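Local coordinates for protein phosphoserine phosphatase RsbX (Bacillus subtilis, PDB 3W45) that dephosphorylates RsbS and acts as a negative regulator of sigma-B, keeping its activity low during growth and restoring the prestress level after induction, at residues S23-S28 / K188-Y193; V42-G47 / G87-I92; G108-I113 / I153-L158. All blocks are in the same frame, centred on the assembly; numbering follows the deposited sequence.

Contact 1: S23-S28 / K188-Y193; sequences SICGDS and KDDLTY. With CO (cobalt (II) ion), chain C.
Asp27 passes alongside both Asp190 and Thr192, each pair pointing opposite ways, and its carboxylate stands nearly perpendicular (80°) to that of Asp190. With CG anti to its own carbonyl carbon (chi1 -76°), Asp27 reaches across to the strand 191-193, where Thr192 OG1 donates to Asp27 OD2 over 2.7 Å, on the anti lone pair. Gln16 NE2 bonds Thr192 OG1 in turn. Gly26 N donates a hydrogen bond to Asp190 OD2 (2.8 Å) from above the carboxylate plane, and Lys22 adds a salt bridge to the same oxygen. The sulfur Cys25 SG packs 3.8 Å from Asp190 CG and accepts a hydrogen bond from Asp27 N. All this lies at the metal centre of the PPM (PP2C-type) phosphatase fold, between its two antiparallel sheets: strand 27-33 edges one, strand 191-198 belongs to the other. Neighbouring Asp189 binds the cobalt ion through OD2 at 2.2 Å, alongside Asp44 and Asp156. Metal-bound water 1 donates to both Asp27 OD1 and Asp190 O, each at 2.8 Å, which makes Asp27 a second-shell residue that helps orient a cobalt ligand. Water 2 lies 2.7 Å from both Asp27 OD1 and Asp190 OD2, where it probably eases the closeness of like charges.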
# COMPACT_ATOMS: atom_id res chain seq x y z
N SER A 23 20.69 -5.79 3.98
CA SER A 23 20.13 -6.92 4.72
C SER A 23 18.75 -6.68 5.34
O SER A 23 17.90 -7.58 5.29
CB SER A 23 21.11 -7.43 5.79
OG SER A 23 20.45 -8.36 6.61
N ILE A 24 18.53 -5.50 5.93
CA ILE A 24 17.30 -5.24 6.69
C ILE A 24 16.40 -4.34 5.84
O ILE A 24 16.79 -3.23 5.53
CB ILE A 24 17.57 -4.47 8.01
CG1 ILE A 24 18.61 -5.17 8.89
CG2 ILE A 24 16.28 -4.26 8.81
CD1 ILE A 24 19.27 -4.17 9.89
N CYS A 25 15.22 -4.84 5.47
CA CYS A 25 14.28 -4.02 4.71
C CYS A 25 13.67 -2.95 5.59
O CYS A 25 13.26 -3.23 6.70
CB CYS A 25 13.20 -4.92 4.13
SG CYS A 25 12.18 -4.11 2.88
N GLY A 26 13.62 -1.71 5.08
CA GLY A 26 12.93 -0.65 5.75
C GLY A 26 11.43 -0.53 5.44
O GLY A 26 10.76 0.30 6.06
N ASP A 27 10.93 -1.28 4.45
CA ASP A 27 9.51 -1.22 4.06
C ASP A 27 8.77 -2.32 4.82
O ASP A 27 9.34 -3.38 5.09
CB ASP A 27 9.35 -1.58 2.56
CG ASP A 27 9.76 -0.48 1.60
OD1 ASP A 27 10.23 0.62 2.00
OD2 ASP A 27 9.63 -0.77 0.38
N SER A 28 7.48 -2.14 5.09
CA SER A 28 6.66 -3.24 5.57
C SER A 28 5.32 -3.23 4.88
O SER A 28 4.92 -2.23 4.28
CB SER A 28 6.41 -3.09 7.08
OG SER A 28 5.45 -2.03 7.20
N LYS A 188 17.76 0.29 -6.36
CA LYS A 188 18.32 1.49 -5.71
C LYS A 188 17.75 1.75 -4.30
O LYS A 188 18.36 2.42 -3.48
CB LYS A 188 18.02 2.74 -6.54
CG LYS A 188 19.11 3.81 -6.50
CD LYS A 188 20.35 3.35 -7.33
CE LYS A 188 19.99 3.10 -8.81
NZ LYS A 188 20.91 2.10 -9.46
N ASP A 189 16.52 1.26 -4.06
CA ASP A 189 15.90 1.39 -2.75
C ASP A 189 15.12 0.11 -2.50
O ASP A 189 14.91 -0.67 -3.42
CB ASP A 189 14.93 2.60 -2.77
CG ASP A 189 14.35 2.93 -1.39
OD1 ASP A 189 14.86 2.42 -0.35
OD2 ASP A 189 13.38 3.71 -1.34
N ASP A 190 14.71 -0.12 -1.25
CA ASP A 190 13.67 -1.15 -1.00
C ASP A 190 12.46 -0.86 -1.87
O ASP A 190 12.11 0.31 -2.08
CB ASP A 190 13.23 -1.15 0.47
CG ASP A 190 14.40 -1.40 1.42
OD1 ASP A 190 15.32 -2.17 1.06
OD2 ASP A 190 14.43 -0.79 2.51
N LEU A 191 11.84 -1.93 -2.39
CA LEU A 191 10.73 -1.80 -3.34
C LEU A 191 9.63 -2.75 -2.85
O LEU A 191 9.85 -3.96 -2.72
CB LEU A 191 11.17 -2.21 -4.76
CG LEU A 191 10.28 -1.75 -5.94
CD1 LEU A 191 11.09 -1.71 -7.24
CD2 LEU A 191 9.09 -2.64 -6.10
N THR A 192 8.48 -2.17 -2.52
CA THR A 192 7.32 -2.96 -2.10
C THR A 192 6.09 -2.49 -2.90
O THR A 192 5.85 -1.29 -3.05
CB THR A 192 6.99 -2.70 -0.63
OG1 THR A 192 8.15 -3.02 0.18
CG2 THR A 192 5.79 -3.56 -0.19
N TYR A 193 5.31 -3.45 -3.40
CA TYR A 193 3.99 -3.09 -3.95
C TYR A 193 2.94 -4.17 -3.70
O TYR A 193 3.27 -5.36 -3.61
CB TYR A 193 4.10 -2.73 -5.44
CG TYR A 193 4.60 -3.80 -6.38
CD1 TYR A 193 3.76 -4.82 -6.84
CD2 TYR A 193 5.89 -3.74 -6.90
CE1 TYR A 193 4.20 -5.77 -7.75
CE2 TYR A 193 6.34 -4.66 -7.82
CZ TYR A 193 5.50 -5.67 -8.25
OH TYR A 193 5.98 -6.58 -9.16
CO CO C . 11.81 4.02 0.13
O HOH W 1 11.11 2.14 -0.17
O HOH W 2 12.61 1.16 3.11
O HOH W 3 13.26 3.33 1.64
O HOH W 4 12.69 5.94 0.60

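Contact 2: V42-G47 / G87-I92; sequences VADGLG and GATASI. With CO (cobalt (II) ion), chain C.
The flat group here is the carboxylate of Asp44, whose stem passes Thr89: Asp44 CB lies 3.5 Å from Thr89 OG1, while the carboxylate itself is turned to the cobalt ion. One oxygen, Asp44 OD2, binds the metal at 2.1 Å, and the other, Asp44 OD1, lies 3.0 Å from metal-bound water 3, which may donate to it. The extended side chain, with CG anti to the backbone N (chi1 -178°), carries the group out from the sheet to the ion. Thr89 OG1 sits between its own N and carbonyl carbon (chi1 57°), from where it hydrogen-bonds Asn109 OD1.

The backbone that carries them is a regular antiparallel ladder: the axes of strand segments 42-45 and 88-92 run 172° apart and approach to 4.5 Å. Val42 with Ser91 and Asp44 with Thr89 are hydrogen-bonded pairs; Asp44 N reaches Thr89 O at 2.9 Å, and Thr89 N returns a bond to Asp44 O. The alternate pairs, Ala43 with Ala90 and Gly45 with Ala88, are non-hydrogen-bonded and close, and Ala43 CB touches Ala90 CB at 3.9 Å. These small residues line the face that receives helix 49-65, where Ile59 packs on Ala43, Ala88 and Ala90. Val42 faces the other way, toward Thr192 and Ile194 of the second sheet of the PPM sandwich. Past the last bridge, Leu46 N still bonds Gly87 O at 2.8 Å, and Leu46 CD1 rests against Ala88 CA at 3.6 Å.

Asp44, next to last in its strand, thus has both backbone polar atoms held by Thr89, with OD2 bound to cobalt and OD1 beside water 3. The cation probably offsets the repulsion among the three carboxylates, those of Asp44, Asp156 and Asp189, that share it.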
# COMPACT_ATOMS: atom_id res chain seq x y z
N VAL A 42 0.86 -0.32 3.45
CA VAL A 42 2.27 -0.37 3.05
C VAL A 42 2.93 0.83 3.73
O VAL A 42 2.36 1.93 3.76
CB VAL A 42 2.39 -0.25 1.52
CG1 VAL A 42 3.84 -0.15 1.10
CG2 VAL A 42 1.72 -1.46 0.77
N ALA A 43 4.11 0.61 4.33
CA ALA A 43 4.86 1.69 4.97
C ALA A 43 6.34 1.63 4.62
O ALA A 43 6.88 0.57 4.31
CB ALA A 43 4.67 1.61 6.50
N ASP A 44 6.99 2.79 4.70
CA ASP A 44 8.40 2.91 4.43
C ASP A 44 8.99 3.68 5.58
O ASP A 44 8.69 4.87 5.74
CB ASP A 44 8.55 3.67 3.07
CG ASP A 44 9.99 3.84 2.63
OD1 ASP A 44 10.87 3.46 3.42
OD2 ASP A 44 10.22 4.30 1.47
N GLY A 45 9.79 3.01 6.44
CA GLY A 45 10.39 3.72 7.56
C GLY A 45 11.44 4.78 7.21
O GLY A 45 12.20 4.66 6.23
N LEU A 46 11.45 5.85 7.99
CA LEU A 46 12.48 6.83 7.86
C LEU A 46 13.78 6.31 8.47
O LEU A 46 13.78 5.29 9.21
CB LEU A 46 12.07 8.18 8.46
CG LEU A 46 11.33 9.08 7.47
CD1 LEU A 46 9.91 8.61 7.19
CD2 LEU A 46 11.29 10.49 8.04
N GLY A 47 14.87 6.96 8.12
CA GLY A 47 16.17 6.51 8.61
C GLY A 47 16.60 5.27 7.86
O GLY A 47 16.27 5.07 6.67
N GLY A 87 9.89 7.24 12.45
CA GLY A 87 8.70 7.66 11.72
C GLY A 87 8.62 6.89 10.41
O GLY A 87 9.54 6.11 10.06
N ALA A 88 7.52 7.08 9.67
CA ALA A 88 7.35 6.34 8.43
C ALA A 88 6.35 7.03 7.56
O ALA A 88 5.46 7.70 8.04
CB ALA A 88 6.84 4.91 8.70
N THR A 89 6.48 6.85 6.26
CA THR A 89 5.40 7.20 5.36
C THR A 89 4.52 5.96 5.25
O THR A 89 5.01 4.82 5.37
CB THR A 89 5.92 7.62 3.93
OG1 THR A 89 6.71 6.58 3.38
CG2 THR A 89 6.79 8.92 3.97
N ALA A 90 3.22 6.15 5.05
CA ALA A 90 2.32 4.99 5.07
C ALA A 90 1.01 5.26 4.37
O ALA A 90 0.51 6.41 4.36
CB ALA A 90 2.03 4.54 6.55
N SER A 91 0.44 4.20 3.83
CA SER A 91 -0.91 4.24 3.23
C SER A 91 -1.71 3.05 3.73
O SER A 91 -1.19 1.91 3.81
CB SER A 91 -0.77 4.14 1.72
OG SER A 91 -0.06 5.28 1.28
N ILE A 92 -2.97 3.32 4.08
CA ILE A 92 -3.88 2.26 4.56
C ILE A 92 -5.15 2.21 3.72
O ILE A 92 -5.76 3.25 3.49
CB ILE A 92 -4.23 2.49 6.06
CG1 ILE A 92 -2.92 2.47 6.88
CG2 ILE A 92 -5.16 1.36 6.59
CD1 ILE A 92 -3.07 2.93 8.32
CO CO C . 11.81 4.02 0.13
O HOH W 3 13.26 3.33 1.64
O HOH W 1 11.11 2.14 -0.17
O HOH W 4 12.69 5.94 0.60

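Contact 3: G108-I113 / I153-L158; sequences GNVRFI and IHTDGL. With CO (cobalt (II) ion), chain C.
Asn109 reaches Asp156 beside the cobalt ion: Asn109 ND2 donates to Asp156 OD2 at 2.9 Å in a bent bond (N-H...O 134°), from above the carboxylate plane, with amide and carboxylate 75° apart. Asp156 CG lies between its backbone N and carbonyl carbon (chi1 63°), which turns the carboxylate to both the metal and Asn109. Asp156 OD1 binds the metal at 2.0 Å, and OD2 also accepts a bond from metal-bound water 4, so Asn109 is a second-shell residue that probably steadies a first-shell ligand. Water 5 ties the same two residues together again, donating to Asn109 OD1 and accepting from Asp156 N.

Further out, Arg111 pairs with His154 by two backbone bonds of 2.9 Å, Arg111 N to His154 O and His154 N to Arg111 O. Arg111 CB lies over one face of the imidazole, 4.0 Å from its centroid, a CH-pi contact; Leu158 CG lies over the rim of the opposite face. The ring's rotation is set by His154 ND1, which donates almost straight to Thr155 O at 2.9 Å. Leu158 N reaches that oxygen from its other face, closing the type I turn that presents Asp156.

On the reverse side Ile153 CG1 meets Phe112 CD1 at 3.6 Å; there Ile153 and Val110 pack on Val42 of the facing sheet, while Ile113 lies against helix 163-169.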
# COMPACT_ATOMS: atom_id res chain seq x y z
N GLY A 108 2.49 10.87 3.38
CA GLY A 108 3.83 10.66 2.81
C GLY A 108 3.75 10.15 1.38
O GLY A 108 2.74 10.35 0.69
N ASN A 109 4.81 9.46 0.95
CA ASN A 109 5.07 9.18 -0.47
C ASN A 109 4.80 7.71 -0.87
O ASN A 109 5.29 7.24 -1.92
CB ASN A 109 6.52 9.59 -0.83
CG ASN A 109 7.58 8.71 -0.14
OD1 ASN A 109 7.30 7.93 0.78
ND2 ASN A 109 8.82 8.84 -0.62
N VAL A 110 4.04 6.98 -0.07
CA VAL A 110 3.58 5.67 -0.49
C VAL A 110 2.35 5.94 -1.35
O VAL A 110 1.37 6.52 -0.88
CB VAL A 110 3.23 4.81 0.71
CG1 VAL A 110 2.68 3.46 0.27
CG2 VAL A 110 4.47 4.61 1.53
N ARG A 111 2.39 5.51 -2.60
CA ARG A 111 1.34 5.90 -3.57
C ARG A 111 0.25 4.83 -3.74
O ARG A 111 0.53 3.63 -3.64
CB ARG A 111 1.96 6.21 -4.96
CG ARG A 111 3.09 7.30 -4.95
CD ARG A 111 2.61 8.62 -4.37
NE ARG A 111 1.55 9.24 -5.19
CZ ARG A 111 1.78 10.04 -6.23
NH1 ARG A 111 3.02 10.35 -6.59
NH2 ARG A 111 0.77 10.53 -6.93
N PHE A 112 -0.95 5.27 -4.12
CA PHE A 112 -2.07 4.38 -4.40
C PHE A 112 -2.69 4.84 -5.71
O PHE A 112 -2.93 6.02 -5.87
CB PHE A 112 -3.09 4.56 -3.29
CG PHE A 112 -4.40 3.83 -3.47
CD1 PHE A 112 -4.45 2.51 -3.88
CD2 PHE A 112 -5.61 4.49 -3.19
CE1 PHE A 112 -5.71 1.86 -4.02
CE2 PHE A 112 -6.85 3.83 -3.31
CZ PHE A 112 -6.89 2.53 -3.72
N ILE A 113 -2.95 3.92 -6.63
CA ILE A 113 -3.62 4.24 -7.89
C ILE A 113 -4.66 3.15 -8.07
O ILE A 113 -4.34 1.96 -7.94
CB ILE A 113 -2.64 4.17 -9.11
CG1 ILE A 113 -1.44 5.13 -8.93
CG2 ILE A 113 -3.40 4.57 -10.41
CD1 ILE A 113 -0.23 4.58 -8.15
N ILE A 153 -0.66 -0.32 -4.57
CA ILE A 153 -0.08 0.51 -3.55
C ILE A 153 1.40 0.26 -3.57
O ILE A 153 1.81 -0.88 -3.50
CB ILE A 153 -0.62 0.20 -2.14
CG1 ILE A 153 -2.13 0.37 -2.16
CG2 ILE A 153 0.08 1.11 -1.11
CD1 ILE A 153 -2.77 -0.02 -0.83
N HIS A 154 2.21 1.31 -3.68
CA HIS A 154 3.65 1.10 -3.75
C HIS A 154 4.53 2.11 -3.00
O HIS A 154 4.21 3.31 -2.89
CB HIS A 154 4.09 0.99 -5.22
CG HIS A 154 4.09 2.28 -5.97
ND1 HIS A 154 5.11 3.19 -5.87
CD2 HIS A 154 3.22 2.79 -6.87
CE1 HIS A 154 4.86 4.23 -6.65
NE2 HIS A 154 3.72 4.01 -7.28
N THR A 155 5.66 1.63 -2.52
CA THR A 155 6.67 2.55 -1.94
C THR A 155 7.49 3.28 -3.00
O THR A 155 7.44 2.94 -4.18
CB THR A 155 7.62 1.85 -0.98
OG1 THR A 155 8.30 0.78 -1.64
CG2 THR A 155 6.86 1.30 0.24
N ASP A 156 8.25 4.27 -2.57
CA ASP A 156 9.04 5.09 -3.51
C ASP A 156 10.17 4.33 -4.20
O ASP A 156 10.74 4.86 -5.15
CB ASP A 156 9.56 6.37 -2.83
CG ASP A 156 10.53 6.08 -1.68
OD1 ASP A 156 10.78 4.88 -1.38
OD2 ASP A 156 10.99 7.03 -1.04
N GLY A 157 10.48 3.11 -3.78
CA GLY A 157 11.46 2.30 -4.49
C GLY A 157 10.98 1.88 -5.88
O GLY A 157 11.80 1.49 -6.72
N LEU A 158 9.67 1.95 -6.12
CA LEU A 158 9.08 1.69 -7.44
C LEU A 158 8.84 3.01 -8.12
O LEU A 158 7.99 3.79 -7.69
CB LEU A 158 7.74 0.91 -7.35
CG LEU A 158 7.10 0.54 -8.70
CD1 LEU A 158 7.92 -0.47 -9.49
CD2 LEU A 158 5.69 0.00 -8.53
CO CO C . 11.81 4.02 0.13
O HOH W 5 7.95 5.15 0.05
O HOH W 4 12.69 5.94 0.60
O HOH W 3 13.26 3.33 1.64
O HOH W 1 11.11 2.14 -0.17

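The three contacts converge on one cobalt ion, each giving it a single aspartate: Asp189 from contact 1, Asp44 from contact 2 and Asp156 from contact 3, with waters 1, 3 and 4 filling the other positions. Their centres lie only about 10 to 12 Å apart. Contacts 1 and 2 share a sheet through Ser28 N and Ala43 O, 2.9 Å apart, and contacts 1 and 3 share the other through neighbouring strands 191-198 and 150-154. Crossing between the sheets, Thr155 OG1 stands 2.9 Å from Asp27 OD2, and Val42 CG1 3.5 Å from Thr155 CG2. The metal centre thus sits where both sheets end, as in other PPM-type phosphatases.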